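Long-range contacts in propionate kinase (Francisella tularensis subsp. tularensis, PDB 3KHY), which probably transfers phosphate reversibly between ATP and acetate or propionate, with magnesium as cofactor, as a homodimeric acetokinase: residues A[176-181]-A[369-375]; A[275-279]-A[292-296]. All coordinates share one frame; numbering follows the deposited sequence.

In the fold
Both contacts pack helices, but in different parts of the acetokinase fold. Contact 1 lies nearer the centre of the folded chain, about 9 Å between centres. It sets helix 175-188 against the start of helix 372-382, beside predicted substrate, magnesium and ATP sites. Contact 2, its centre about 19 Å from that of the chain, joins helix 275-283 to helix 287-307 and is buried and apolar. Contact 1 is partly buried and mixes a hydroxyl pair, a water bridge and a helix cap with packing. The contacts share no helix; their centres are about 24 Å apart. Each has a selenomethionine by an aromatic ring: at its edge in contact 1, over its face in contact 2.

Contact 1: A[176-181]-A[369-375]; sequences TSHKYV and ATNEELM
Tyr180 and Met375, a selenomethionine, carry the packing of helix 175-188 on the N-terminal end of helix 372-382 in the acetokinase fold. They form a Met-aromatic contact. The selenium lies at the ring edge, 5.4 Å from the Tyr180 centroid and 89° off the ring normal. It also rests 3.8 Å from Tyr180 CB. With chi1 at 174°, the Tyr180 ring extends away from its own backbone N and over residues 370-371. Asn371 CB sits over one ring face as a CH-pi donor, 4.2 Å from the centroid. Asn371 is also the N-cap of helix 372-382. Its OD1 accepts from Leu374 N, which lies above the carbonyl plane. A water joins Tyr180 OH to the backbone O of Ala369. Thr176 CG2 also presses against Met375 CB and CG.

Glu372, a predicted magnesium ligand, lays its CG against Ser177 CB and pairs its OE2 with Arg85, a predicted substrate-binding residue. Lys179 turns its amine to Glu379 in a salt bridge. Ser177 OG bonds to His200 of the predicted ATP site and, across the contact, lies 2.7 Å from Thr370 OG1 in a hydrogen bond.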
loop_
_atom_site.group_PDB
_atom_site.type_symbol
_atom_site.label_atom_id
_atom_site.label_comp_id
_atom_site.label_asym_id
_atom_site.label_seq_id
_atom_site.Cartn_x
_atom_site.Cartn_y
_atom_site.Cartn_z
ATOM N N THR A 176 -21.035 -0.314 -4.088
ATOM C CA THR A 176 -22.453 -0.029 -3.900
ATOM C C THR A 176 -22.700 0.667 -2.555
ATOM O O THR A 176 -23.571 1.520 -2.447
ATOM C CB THR A 176 -23.288 -1.317 -4.051
ATOM O OG1 THR A 176 -23.124 -1.814 -5.391
ATOM C CG2 THR A 176 -24.759 -1.047 -3.795
ATOM N N SER A 177 -21.906 0.335 -1.538
ATOM C CA SER A 177 -22.040 0.999 -0.245
ATOM C C SER A 177 -21.457 2.421 -0.301
ATOM O O SER A 177 -22.070 3.366 0.188
ATOM C CB SER A 177 -21.382 0.165 0.854
ATOM O OG SER A 177 -21.346 0.874 2.087
ATOM N N HIS A 178 -20.275 2.577 -0.899
ATOM C CA HIS A 178 -19.691 3.907 -1.055
ATOM C C HIS A 178 -20.583 4.851 -1.859
ATOM O O HIS A 178 -20.715 6.024 -1.531
ATOM C CB HIS A 178 -18.287 3.824 -1.665
ATOM C CG HIS A 178 -17.281 3.232 -0.728
ATOM N ND1 HIS A 178 -16.939 3.836 0.459
ATOM C CD2 HIS A 178 -16.568 2.083 -0.788
ATOM C CE1 HIS A 178 -16.054 3.086 1.096
ATOM N NE2 HIS A 178 -15.812 2.015 0.361
ATOM N N LYS A 179 -21.225 4.324 -2.890
ATOM C CA LYS A 179 -22.160 5.126 -3.674
ATOM C C LYS A 179 -23.403 5.531 -2.879
ATOM O O LYS A 179 -23.771 6.703 -2.824
ATOM C CB LYS A 179 -22.577 4.359 -4.930
ATOM C CG LYS A 179 -23.395 5.190 -5.920
ATOM C CD LYS A 179 -23.556 4.457 -7.244
ATOM C CE LYS A 179 -24.144 5.369 -8.318
ATOM N NZ LYS A 179 -25.611 5.193 -8.370
ATOM N N TYR A 180 -24.059 4.551 -2.270
ATOM C CA TYR A 180 -25.236 4.823 -1.460
ATOM C C TYR A 180 -24.912 5.823 -0.346
ATOM O O TYR A 180 -25.632 6.790 -0.147
ATOM C CB TYR A 180 -25.816 3.532 -0.872
ATOM C CG TYR A 180 -26.948 3.800 0.088
ATOM C CD1 TYR A 180 -28.245 3.986 -0.382
ATOM C CD2 TYR A 180 -26.717 3.915 1.451
ATOM C CE1 TYR A 180 -29.282 4.256 0.479
ATOM C CE2 TYR A 180 -27.757 4.186 2.333
ATOM C CZ TYR A 180 -29.034 4.358 1.834
ATOM O OH TYR A 180 -30.066 4.637 2.691
ATOM N N VAL A 181 -23.824 5.599 0.382
ATOM C CA VAL A 181 -23.518 6.460 1.535
ATOM C C VAL A 181 -23.133 7.888 1.110
ATOM O O VAL A 181 -23.532 8.870 1.741
ATOM C CB VAL A 181 -22.441 5.818 2.451
ATOM C CG1 VAL A 181 -21.895 6.829 3.450
ATOM C CG2 VAL A 181 -23.047 4.629 3.200
ATOM N N ALA A 369 -25.803 5.108 8.058
ATOM C CA ALA A 369 -26.024 3.676 7.901
ATOM C C ALA A 369 -26.013 3.331 6.424
ATOM O O ALA A 369 -26.649 4.008 5.624
ATOM C CB ALA A 369 -27.356 3.269 8.532
ATOM N N THR A 370 -25.290 2.290 6.049
ATOM C CA THR A 370 -25.308 1.888 4.648
ATOM C C THR A 370 -26.494 0.949 4.402
ATOM O O THR A 370 -27.041 0.363 5.336
ATOM C CB THR A 370 -23.970 1.264 4.192
ATOM O OG1 THR A 370 -23.975 1.109 2.768
ATOM C CG2 THR A 370 -23.737 -0.093 4.829
ATOM N N ASN A 371 -26.913 0.828 3.148
ATOM C CA ASN A 371 -28.038 -0.043 2.819
ATOM C C ASN A 371 -27.848 -0.494 1.378
ATOM O O ASN A 371 -28.452 0.049 0.456
ATOM C CB ASN A 371 -29.379 0.687 2.995
ATOM C CG ASN A 371 -30.582 -0.261 2.943
ATOM O OD1 ASN A 371 -30.491 -1.378 2.421
ATOM N ND2 ASN A 371 -31.705 0.181 3.486
ATOM N N GLU A 372 -26.958 -1.456 1.190
ATOM C CA GLU A 372 -26.569 -1.863 -0.153
ATOM C C GLU A 372 -27.736 -2.527 -0.875
ATOM O O GLU A 372 -27.854 -2.422 -2.082
ATOM C CB GLU A 372 -25.376 -2.820 -0.083
ATOM C CG GLU A 372 -24.097 -2.165 0.433
ATOM C CD GLU A 372 -23.288 -3.084 1.332
ATOM O OE1 GLU A 372 -23.609 -3.181 2.543
ATOM O OE2 GLU A 372 -22.328 -3.705 0.828
ATOM N N GLU A 373 -28.596 -3.218 -0.131
ATOM C CA GLU A 373 -29.731 -3.900 -0.750
ATOM C C GLU A 373 -30.701 -2.869 -1.318
ATOM O O GLU A 373 -31.211 -3.035 -2.418
ATOM C CB GLU A 373 -30.444 -4.824 0.255
ATOM C CG GLU A 373 -29.544 -5.864 0.923
ATOM C CD GLU A 373 -28.628 -5.261 2.005
ATOM O OE1 GLU A 373 -28.873 -4.120 2.460
ATOM O OE2 GLU A 373 -27.653 -5.936 2.400
ATOM N N LEU A 374 -30.946 -1.799 -0.570
ATOM C CA LEU A 374 -31.771 -0.699 -1.079
ATOM C C LEU A 374 -31.146 -0.055 -2.314
ATOM O O LEU A 374 -31.840 0.284 -3.270
ATOM C CB LEU A 374 -32.011 0.356 0.010
ATOM C CG LEU A 374 -32.817 1.600 -0.379
ATOM C CD1 LEU A 374 -34.178 1.216 -0.947
ATOM C CD2 LEU A 374 -32.990 2.528 0.827
HETATM N N MSE A 375 -29.825 0.117 -2.294
HETATM C CA MSE A 375 -29.140 0.727 -3.419
HETATM C C MSE A 375 -29.302 -0.138 -4.667
HETATM O O MSE A 375 -29.522 0.369 -5.760
HETATM C CB MSE A 375 -27.654 0.908 -3.103
HETATM C CG MSE A 375 -26.883 1.641 -4.185
HETATM SE SE MSE A 375 -27.430 3.523 -4.365
HETATM C CE MSE A 375 -26.483 3.942 -5.995
HETATM O O HOH W 1 -28.940 5.389 5.417
#

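Contact 2: A[275-279]-A[292-296]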
loop_
_atom_site.group_PDB
_atom_site.type_symbol
_atom_site.label_atom_id
_atom_site.label_comp_id
_atom_site.label_asym_id
_atom_site.label_seq_id
_atom_site.Cartn_x
_atom_site.Cartn_y
_atom_site.Cartn_z
HETATM N N MSE A 275 -14.806 -7.770 15.459
HETATM C CA MSE A 275 -14.356 -6.548 16.145
HETATM C C MSE A 275 -15.018 -6.321 17.503
HETATM O O MSE A 275 -14.394 -5.759 18.413
HETATM C CB MSE A 275 -14.533 -5.305 15.271
HETATM C CG MSE A 275 -14.052 -4.003 15.966
HETATM SE SE MSE A 275 -12.191 -4.049 16.605
HETATM C CE MSE A 275 -11.318 -3.192 15.049
ATOM N N ARG A 276 -16.273 -6.739 17.636
ATOM C CA ARG A 276 -16.970 -6.639 18.915
ATOM C C ARG A 276 -16.253 -7.444 19.998
ATOM O O ARG A 276 -16.087 -6.973 21.122
ATOM C CB ARG A 276 -18.412 -7.123 18.788
ATOM C CG ARG A 276 -19.237 -6.363 17.770
ATOM C CD ARG A 276 -20.681 -6.860 17.755
ATOM N NE ARG A 276 -21.552 -5.991 16.966
ATOM C CZ ARG A 276 -22.881 -6.047 16.983
ATOM N NH1 ARG A 276 -23.499 -6.934 17.754
ATOM N NH2 ARG A 276 -23.594 -5.213 16.232
ATOM N N GLU A 277 -15.832 -8.659 19.659
ATOM C CA GLU A 277 -15.112 -9.496 20.609
ATOM C C GLU A 277 -13.717 -8.955 20.868
ATOM O O GLU A 277 -13.227 -8.995 22.001
ATOM C CB GLU A 277 -15.022 -10.937 20.112
ATOM C CG GLU A 277 -16.372 -11.603 19.921
ATOM C CD GLU A 277 -16.251 -13.096 19.689
ATOM O OE1 GLU A 277 -15.104 -13.600 19.662
ATOM O OE2 GLU A 277 -17.302 -13.763 19.545
ATOM N N VAL A 278 -13.060 -8.470 19.816
ATOM C CA VAL A 278 -11.763 -7.828 20.007
ATOM C C VAL A 278 -11.895 -6.684 21.018
ATOM O O VAL A 278 -11.129 -6.601 21.975
ATOM C CB VAL A 278 -11.166 -7.313 18.678
ATOM C CG1 VAL A 278 -9.838 -6.595 18.933
ATOM C CG2 VAL A 278 -10.972 -8.468 17.705
ATOM N N SER A 279 -12.891 -5.822 20.824
ATOM C CA SER A 279 -13.078 -4.657 21.698
ATOM C C SER A 279 -13.314 -5.091 23.144
ATOM O O SER A 279 -12.774 -4.503 24.087
ATOM C CB SER A 279 -14.268 -3.801 21.208
ATOM O OG SER A 279 -13.919 -3.133 19.997
ATOM N N ALA A 292 -4.192 -4.983 18.141
ATOM C CA ALA A 292 -4.978 -5.178 16.926
ATOM C C ALA A 292 -5.803 -3.924 16.638
ATOM O O ALA A 292 -5.921 -3.494 15.488
ATOM C CB ALA A 292 -5.892 -6.400 17.069
ATOM N N ILE A 293 -6.373 -3.338 17.686
ATOM C CA ILE A 293 -7.162 -2.116 17.532
ATOM C C ILE A 293 -6.287 -0.924 17.131
ATOM O O ILE A 293 -6.703 -0.109 16.313
ATOM C CB ILE A 293 -7.979 -1.808 18.811
ATOM C CG1 ILE A 293 -9.150 -2.793 18.932
ATOM C CG2 ILE A 293 -8.509 -0.372 18.803
ATOM C CD1 ILE A 293 -9.887 -2.713 20.272
ATOM N N GLU A 294 -5.085 -0.828 17.705
ATOM C CA GLU A 294 -4.142 0.223 17.324
ATOM C C GLU A 294 -3.744 0.063 15.856
ATOM O O GLU A 294 -3.777 1.022 15.094
ATOM C CB GLU A 294 -2.885 0.209 18.205
ATOM C CG GLU A 294 -3.148 0.557 19.675
ATOM C CD GLU A 294 -3.824 1.906 19.820
ATOM O OE1 GLU A 294 -3.184 2.931 19.478
ATOM O OE2 GLU A 294 -4.996 1.940 20.250
ATOM N N ILE A 295 -3.362 -1.148 15.455
ATOM C CA ILE A 295 -2.962 -1.359 14.053
ATOM C C ILE A 295 -4.127 -1.021 13.112
ATOM O O ILE A 295 -3.966 -0.300 12.135
ATOM C CB ILE A 295 -2.454 -2.791 13.830
ATOM C CG1 ILE A 295 -1.190 -3.028 14.662
ATOM C CG2 ILE A 295 -2.143 -3.032 12.357
ATOM C CD1 ILE A 295 -0.709 -4.474 14.639
ATOM N N PHE A 296 -5.306 -1.543 13.416
ATOM C CA PHE A 296 -6.505 -1.289 12.608
ATOM C C PHE A 296 -6.799 0.210 12.517
ATOM O O PHE A 296 -6.955 0.762 11.425
ATOM C CB PHE A 296 -7.662 -2.054 13.257
ATOM C CG PHE A 296 -9.016 -1.861 12.614
ATOM C CD1 PHE A 296 -9.781 -0.739 12.892
ATOM C CD2 PHE A 296 -9.573 -2.871 11.834
ATOM C CE1 PHE A 296 -11.042 -0.580 12.347
ATOM C CE2 PHE A 296 -10.842 -2.726 11.287
ATOM C CZ PHE A 296 -11.581 -1.580 11.546
#
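Met275, a selenomethionine, points its methyl group straight at the Phe296 ring. The CE carbon lies over the ring centre, 3.5 Å from the centroid and 6° off the ring normal. This is a CH-pi contact, and CE is almost equally far from all six ring carbons. The selenium stands behind the methyl on nearly the same line, 5.4 Å from the centroid. The two side chains approach head-on. Phe296 extends its ring away from its own backbone N, toward helix 275-283. Met275 leaves its helix in the same extended way, then bends at chi2 and again at chi3 (95°), and the second bend turns CE onto the ring.

Ile293 packs beside Met275. Its CG1 touches the selenium of Met275 at 4.0 Å, the two side chains crossing at a slant. The same CG1 meets Val278 CG1 at 3.9 Å, and here the two side chains run alongside in opposing senses. The far methyl of Ile293, CD1, rests 4.0 Å from Ser279 CA. Ser279 OG bonds to Asn329.

No hydrogen bond links the segments. The axes of segments 275-279 and 292-296 make 125° with each other and approach to 11.3 Å, a distance spanned chiefly by Met275, Ile293 and Phe296. Ile330 of helix 328-337 touches Met275, Ile293 and Phe296, while Leu266 of helix 265-270 also packs on Met275. Met275 belongs to the predicted ATP site and lies near Ile323, and Phe296 lies near Leu201. The arrangement is a Met-aromatic contact in a helix-helix interface, at the predicted nucleotide site of an acetokinase-family, actin-like ATPase fold.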